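Local coordinates for protein chitin binding domain (Burkholderia pseudomallei, PDB 3UAM) that probably binds chitin or a related polysaccharide and, as a member of the AA10 lytic polysaccharide monooxygenase family, may cleave its chains oxidatively, at residues Trp103-Ile116 against Asn205-Ala216. Residues are numbered along the deposited sequence; the frame is centred on the assembly and turned at random.
Sequences WQKHAVRSGQSLQI and NAFYQVIDLNFA
Val-108 sets its CG2 methyl over the middle of one face of the Phe-215 ring, 3.7 Å from the ring centroid and almost on the ring normal, a CH-pi contact. With CG1 anti to the carbonyl carbon (chi1 -67°), CG2 falls between the backbone N and the carbonyl carbon, and from there it also meets CB of Leu-213. At the edge of the same ring, near its plane, comes Ser-110 N, 3.7 Å from Phe-215 CD2. The water that accepts from Ser-110 N also lies at this edge and donates to Ala-216 O. The His-106 ring meets its neighbours obliquely: its CD2 lies 3.3 Å from Asp-212 O and also touches CG2 of Ile-211, while its NE2 is hydrogen-bonded to Glu-28 O. The carboxylate of Asp-212 is turned to within 8° of the indole plane of Trp-103 but approaches obliquely, OD2 lying 3.4 Å from Trp-103 CB.

His-106, Val-108, Leu-213 and Phe-215 share one face of the sheet, with Ala-107 and Asn-214 on the opposite face. Strand 106-108 pairs in parallel with the end of the C-terminal strand, 205-215, of the LPMO beta-sandwich. Four nearly straight backbone bonds join them: His-106 N to Asp-212 O, Asn-214 N to His-106 O, Val-108 N to Asn-214 O, and Ala-216 N to Val-108 O. Beyond Val-108 the chain makes a type II turn, Arg-109 to Gln-112, and passes into strand 113-121 of the other sheet. There CD1 of Ile-116 meets CD1 of Ile-211 at 4.3 Å, a contact between the two sheets.

One water donates to both Asp-212 OD2 and Gln-104 O, 2.7 Å from each, while OD1 is hydrogen-bonded to Tyr-191 OH and salt-bridged to Arg-30. Lys-105 bends at chi4 (64°), bringing NZ within 2.6 Å of Trp-103 O, on a lone pair, and is salt-bridged to Asp-98.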
loop_
_atom_site.group_PDB
_atom_site.type_symbol
_atom_site.label_atom_id
_atom_site.label_comp_id
_atom_site.label_asym_id
_atom_site.label_seq_id
_atom_site.Cartn_x
_atom_site.Cartn_y
_atom_site.Cartn_z
ATOM N N TRP A 103 -6.781 -1.261 -16.196
ATOM C CA TRP A 103 -5.853 -0.362 -15.519
ATOM C C TRP A 103 -4.601 -0.157 -16.320
ATOM O O TRP A 103 -4.126 -1.086 -16.971
ATOM C CB TRP A 103 -5.478 -0.911 -14.168
ATOM C CG TRP A 103 -6.658 -1.104 -13.275
ATOM C CD1 TRP A 103 -7.185 -2.293 -12.812
ATOM C CD2 TRP A 103 -7.527 -0.063 -12.729
ATOM N NE1 TRP A 103 -8.267 -2.053 -12.010
ATOM C CE2 TRP A 103 -8.527 -0.749 -11.924
ATOM C CE3 TRP A 103 -7.545 1.311 -12.793
ATOM C CZ2 TRP A 103 -9.498 -0.067 -11.221
ATOM C CZ3 TRP A 103 -8.536 1.996 -12.094
ATOM C CH2 TRP A 103 -9.493 1.325 -11.335
ATOM N N GLN A 104 -4.054 1.060 -16.267
ATOM C CA GLN A 104 -2.794 1.356 -16.933
ATOM C C GLN A 104 -1.734 0.604 -16.149
ATOM O O GLN A 104 -1.741 0.642 -14.919
ATOM C CB GLN A 104 -2.485 2.851 -16.884
ATOM C CG GLN A 104 -3.406 3.746 -17.689
ATOM C CD GLN A 104 -3.102 5.218 -17.429
ATOM O OE1 GLN A 104 -3.918 5.930 -16.836
ATOM N NE2 GLN A 104 -1.911 5.664 -17.826
ATOM N N LYS A 105 -0.848 -0.089 -16.857
ATOM C CA LYS A 105 0.110 -0.996 -16.235
ATOM C C LYS A 105 1.533 -0.608 -16.603
ATOM O O LYS A 105 1.831 -0.383 -17.768
ATOM C CB LYS A 105 -0.160 -2.432 -16.690
ATOM C CG LYS A 105 -1.532 -2.978 -16.301
ATOM C CD LYS A 105 -1.903 -4.214 -17.103
ATOM C CE LYS A 105 -3.352 -4.640 -16.865
ATOM N NZ LYS A 105 -4.397 -3.673 -17.303
ATOM N N HIS A 106 2.416 -0.551 -15.626
ATOM C CA HIS A 106 3.823 -0.237 -15.875
ATOM C C HIS A 106 4.538 -1.404 -16.521
ATOM O O HIS A 106 4.502 -2.536 -15.995
ATOM C CB HIS A 106 4.534 0.134 -14.561
ATOM C CG HIS A 106 3.982 1.362 -13.909
ATOM N ND1 HIS A 106 4.297 2.589 -14.323
ATOM C CD2 HIS A 106 3.052 1.519 -12.866
ATOM C CE1 HIS A 106 3.638 3.499 -13.586
ATOM N NE2 HIS A 106 2.874 2.841 -12.688
ATOM N N ALA A 107 5.207 -1.142 -17.640
ATOM C CA ALA A 107 5.975 -2.176 -18.344
ATOM C C ALA A 107 7.193 -2.541 -17.501
ATOM O O ALA A 107 8.059 -1.701 -17.297
ATOM C CB ALA A 107 6.406 -1.699 -19.738
ATOM N N VAL A 108 7.246 -3.769 -16.988
ATOM C CA VAL A 108 8.396 -4.207 -16.166
ATOM C C VAL A 108 8.906 -5.589 -16.595
ATOM O O VAL A 108 8.299 -6.248 -17.443
ATOM C CB VAL A 108 8.082 -4.197 -14.657
ATOM C CG1 VAL A 108 7.874 -2.758 -14.158
ATOM C CG2 VAL A 108 6.871 -5.073 -14.340
ATOM N N ARG A 109 10.027 -5.991 -16.013
ATOM C CA ARG A 109 10.690 -7.254 -16.310
ATOM C C ARG A 109 11.103 -7.983 -15.037
ATOM O O ARG A 109 11.437 -7.354 -14.013
ATOM C CB ARG A 109 11.947 -6.987 -17.141
ATOM C CG ARG A 109 11.696 -6.291 -18.460
ATOM C CD ARG A 109 13.012 -6.079 -19.196
ATOM N NE ARG A 109 13.558 -7.351 -19.644
ATOM C CZ ARG A 109 13.157 -8.007 -20.729
ATOM N NH1 ARG A 109 12.216 -7.519 -21.508
ATOM N NH2 ARG A 109 13.703 -9.166 -21.037
ATOM N N SER A 110 11.081 -9.313 -15.098
ATOM C CA SER A 110 11.579 -10.138 -14.000
ATOM C C SER A 110 12.981 -9.694 -13.580
ATOM O O SER A 110 13.833 -9.443 -14.430
ATOM C CB SER A 110 11.607 -11.602 -14.425
ATOM O OG SER A 110 10.296 -12.039 -14.733
ATOM N N GLY A 111 13.192 -9.568 -12.269
ATOM C CA GLY A 111 14.500 -9.211 -11.712
ATOM C C GLY A 111 14.804 -7.712 -11.634
ATOM O O GLY A 111 15.686 -7.284 -10.881
ATOM N N GLN A 112 14.054 -6.926 -12.400
ATOM C CA GLN A 112 14.293 -5.507 -12.543
ATOM C C GLN A 112 14.366 -4.738 -11.209
ATOM O O GLN A 112 13.507 -4.919 -10.342
ATOM C CB GLN A 112 13.163 -4.910 -13.391
ATOM C CG GLN A 112 13.391 -3.477 -13.797
ATOM C CD GLN A 112 12.139 -2.844 -14.354
ATOM O OE1 GLN A 112 11.445 -3.430 -15.195
ATOM N NE2 GLN A 112 11.838 -1.646 -13.875
ATOM N N SER A 113 15.383 -3.882 -11.071
ATOM C CA SER A 113 15.486 -2.964 -9.929
ATOM C C SER A 113 14.411 -1.904 -10.040
ATOM O O SER A 113 14.285 -1.259 -11.064
ATOM C CB SER A 113 16.843 -2.261 -9.870
ATOM O OG SER A 113 17.894 -3.185 -9.843
ATOM N N LEU A 114 13.622 -1.751 -8.999
ATOM C CA LEU A 114 12.492 -0.848 -9.036
ATOM C C LEU A 114 12.613 0.075 -7.854
ATOM O O LEU A 114 12.780 -0.374 -6.724
ATOM C CB LEU A 114 11.184 -1.634 -8.957
ATOM C CG LEU A 114 9.898 -0.843 -9.218
ATOM C CD1 LEU A 114 9.860 -0.369 -10.659
ATOM C CD2 LEU A 114 8.695 -1.707 -8.897
ATOM N N GLN A 115 12.580 1.370 -8.127
ATOM C CA GLN A 115 12.616 2.370 -7.081
ATOM C C GLN A 115 11.185 2.841 -6.811
ATOM O O GLN A 115 10.462 3.244 -7.729
ATOM C CB GLN A 115 13.505 3.527 -7.532
ATOM C CG GLN A 115 13.978 4.428 -6.421
ATOM C CD GLN A 115 15.266 5.149 -6.787
ATOM O OE1 GLN A 115 15.212 6.133 -7.501
ATOM N NE2 GLN A 115 16.430 4.651 -6.298
ATOM N N ILE A 116 10.766 2.761 -5.563
ATOM C CA ILE A 116 9.453 3.245 -5.143
ATOM C C ILE A 116 9.626 4.556 -4.391
ATOM O O ILE A 116 10.501 4.645 -3.494
ATOM C CB ILE A 116 8.776 2.279 -4.157
ATOM C CG1 ILE A 116 8.767 0.840 -4.690
ATOM C CG2 ILE A 116 7.363 2.764 -3.802
ATOM C CD1 ILE A 116 8.006 0.643 -5.971
ATOM N N ASN A 205 -4.368 2.510 11.586
ATOM C CA ASN A 205 -4.486 2.442 10.135
ATOM C C ASN A 205 -3.174 2.336 9.357
ATOM O O ASN A 205 -2.055 2.511 9.907
ATOM C CB ASN A 205 -5.263 3.653 9.607
ATOM C CG ASN A 205 -6.698 3.702 10.095
ATOM O OD1 ASN A 205 -7.321 2.685 10.329
ATOM N ND2 ASN A 205 -7.230 4.891 10.203
ATOM N N ALA A 206 -3.350 1.995 8.081
ATOM C CA ALA A 206 -2.308 1.985 7.068
ATOM C C ALA A 206 -2.853 2.618 5.790
ATOM O O ALA A 206 -4.060 2.673 5.583
ATOM C CB ALA A 206 -1.860 0.567 6.772
ATOM N N PHE A 207 -1.949 3.098 4.948
ATOM C CA PHE A 207 -2.317 3.623 3.645
ATOM C C PHE A 207 -1.962 2.575 2.587
ATOM O O PHE A 207 -0.869 2.009 2.590
ATOM C CB PHE A 207 -1.602 4.945 3.371
ATOM C CG PHE A 207 -2.045 6.073 4.287
ATOM C CD1 PHE A 207 -1.806 6.023 5.646
ATOM C CD2 PHE A 207 -2.745 7.176 3.780
ATOM C CE1 PHE A 207 -2.252 7.043 6.497
ATOM C CE2 PHE A 207 -3.170 8.191 4.613
ATOM C CZ PHE A 207 -2.929 8.127 5.979
ATOM N N TYR A 208 -2.901 2.354 1.677
ATOM C CA TYR A 208 -2.851 1.279 0.692
ATOM C C TYR A 208 -2.680 1.845 -0.714
ATOM O O TYR A 208 -3.531 2.584 -1.198
ATOM C CB TYR A 208 -4.145 0.452 0.797
ATOM C CG TYR A 208 -4.185 -0.411 2.022
ATOM C CD1 TYR A 208 -4.599 0.100 3.248
ATOM C CD2 TYR A 208 -3.846 -1.756 1.960
ATOM C CE1 TYR A 208 -4.632 -0.702 4.386
ATOM C CE2 TYR A 208 -3.872 -2.562 3.087
ATOM C CZ TYR A 208 -4.250 -2.038 4.298
ATOM O OH TYR A 208 -4.303 -2.852 5.425
ATOM N N GLN A 209 -1.587 1.447 -1.370
ATOM C CA GLN A 209 -1.241 1.924 -2.705
ATOM C C GLN A 209 -0.910 0.763 -3.644
ATOM O O GLN A 209 0.224 0.267 -3.711
ATOM C CB GLN A 209 -0.091 2.923 -2.651
ATOM C CG GLN A 209 -0.473 4.221 -1.953
ATOM C CD GLN A 209 -1.155 5.202 -2.876
ATOM O OE1 GLN A 209 -0.632 5.526 -3.937
ATOM N NE2 GLN A 209 -2.325 5.704 -2.459
ATOM N N VAL A 210 -1.942 0.362 -4.370
ATOM C CA VAL A 210 -1.828 -0.607 -5.446
ATOM C C VAL A 210 -1.125 -0.012 -6.671
ATOM O O VAL A 210 -1.383 1.112 -7.062
ATOM C CB VAL A 210 -3.237 -1.171 -5.792
ATOM C CG1 VAL A 210 -3.275 -1.783 -7.176
ATOM C CG2 VAL A 210 -3.613 -2.208 -4.750
ATOM N N ILE A 211 -0.193 -0.786 -7.231
ATOM C CA ILE A 211 0.590 -0.406 -8.393
ATOM C C ILE A 211 0.452 -1.532 -9.392
ATOM O O ILE A 211 0.684 -2.713 -9.050
ATOM C CB ILE A 211 2.098 -0.264 -8.080
ATOM C CG1 ILE A 211 2.311 0.722 -6.940
ATOM C CG2 ILE A 211 2.845 0.202 -9.321
ATOM C CD1 ILE A 211 3.685 0.653 -6.311
ATOM N N ASP A 212 0.048 -1.169 -10.602
ATOM C CA ASP A 212 -0.279 -2.150 -11.616
ATOM C C ASP A 212 0.909 -2.350 -12.540
ATOM O O ASP A 212 1.442 -1.392 -13.068
ATOM C CB ASP A 212 -1.487 -1.684 -12.418
ATOM C CG ASP A 212 -2.768 -1.710 -11.610
ATOM O OD1 ASP A 212 -3.197 -2.817 -11.152
ATOM O OD2 ASP A 212 -3.365 -0.608 -11.462
ATOM N N LEU A 213 1.287 -3.610 -12.745
ATOM C CA LEU A 213 2.503 -3.995 -13.460
ATOM C C LEU A 213 2.196 -4.970 -14.600
ATOM O O LEU A 213 1.327 -5.833 -14.470
ATOM C CB LEU A 213 3.485 -4.672 -12.491
ATOM C CG LEU A 213 3.876 -3.895 -11.223
ATOM C CD1 LEU A 213 4.842 -4.739 -10.385
ATOM C CD2 LEU A 213 4.475 -2.529 -11.534
ATOM N N ASN A 214 2.938 -4.826 -15.699
ATOM C CA ASN A 214 2.899 -5.765 -16.791
ATOM C C ASN A 214 4.300 -6.300 -17.065
ATOM O O ASN A 214 5.158 -5.588 -17.572
ATOM C CB ASN A 214 2.351 -5.118 -18.064
ATOM C CG ASN A 214 1.974 -6.155 -19.104
ATOM O OD1 ASN A 214 1.321 -7.146 -18.783
ATOM N ND2 ASN A 214 2.366 -5.926 -20.350
ATOM N N PHE A 215 4.512 -7.564 -16.716
ATOM C CA PHE A 215 5.819 -8.186 -16.840
ATOM C C PHE A 215 5.928 -8.758 -18.232
ATOM O O PHE A 215 5.021 -9.463 -18.694
ATOM C CB PHE A 215 5.982 -9.325 -15.829
ATOM C CG PHE A 215 6.320 -8.872 -14.428
ATOM C CD1 PHE A 215 5.332 -8.446 -13.568
ATOM C CD2 PHE A 215 7.617 -8.952 -13.952
ATOM C CE1 PHE A 215 5.621 -8.080 -12.275
ATOM C CE2 PHE A 215 7.925 -8.578 -12.649
ATOM C CZ PHE A 215 6.924 -8.149 -11.811
ATOM N N ALA A 216 7.034 -8.462 -18.891
ATOM C CA ALA A 216 7.374 -9.107 -20.155
ATOM C C ALA A 216 7.263 -10.652 -20.014
ATOM O O ALA A 216 7.573 -11.245 -18.961
ATOM C CB ALA A 216 8.780 -8.689 -20.598
ATOM O OXT ALA A 216 6.826 -11.355 -20.929
HETATM O O HOH W 1 -2.732 1.669 -12.667
HETATM O O HOH W 2 9.193 -10.441 -17.083
#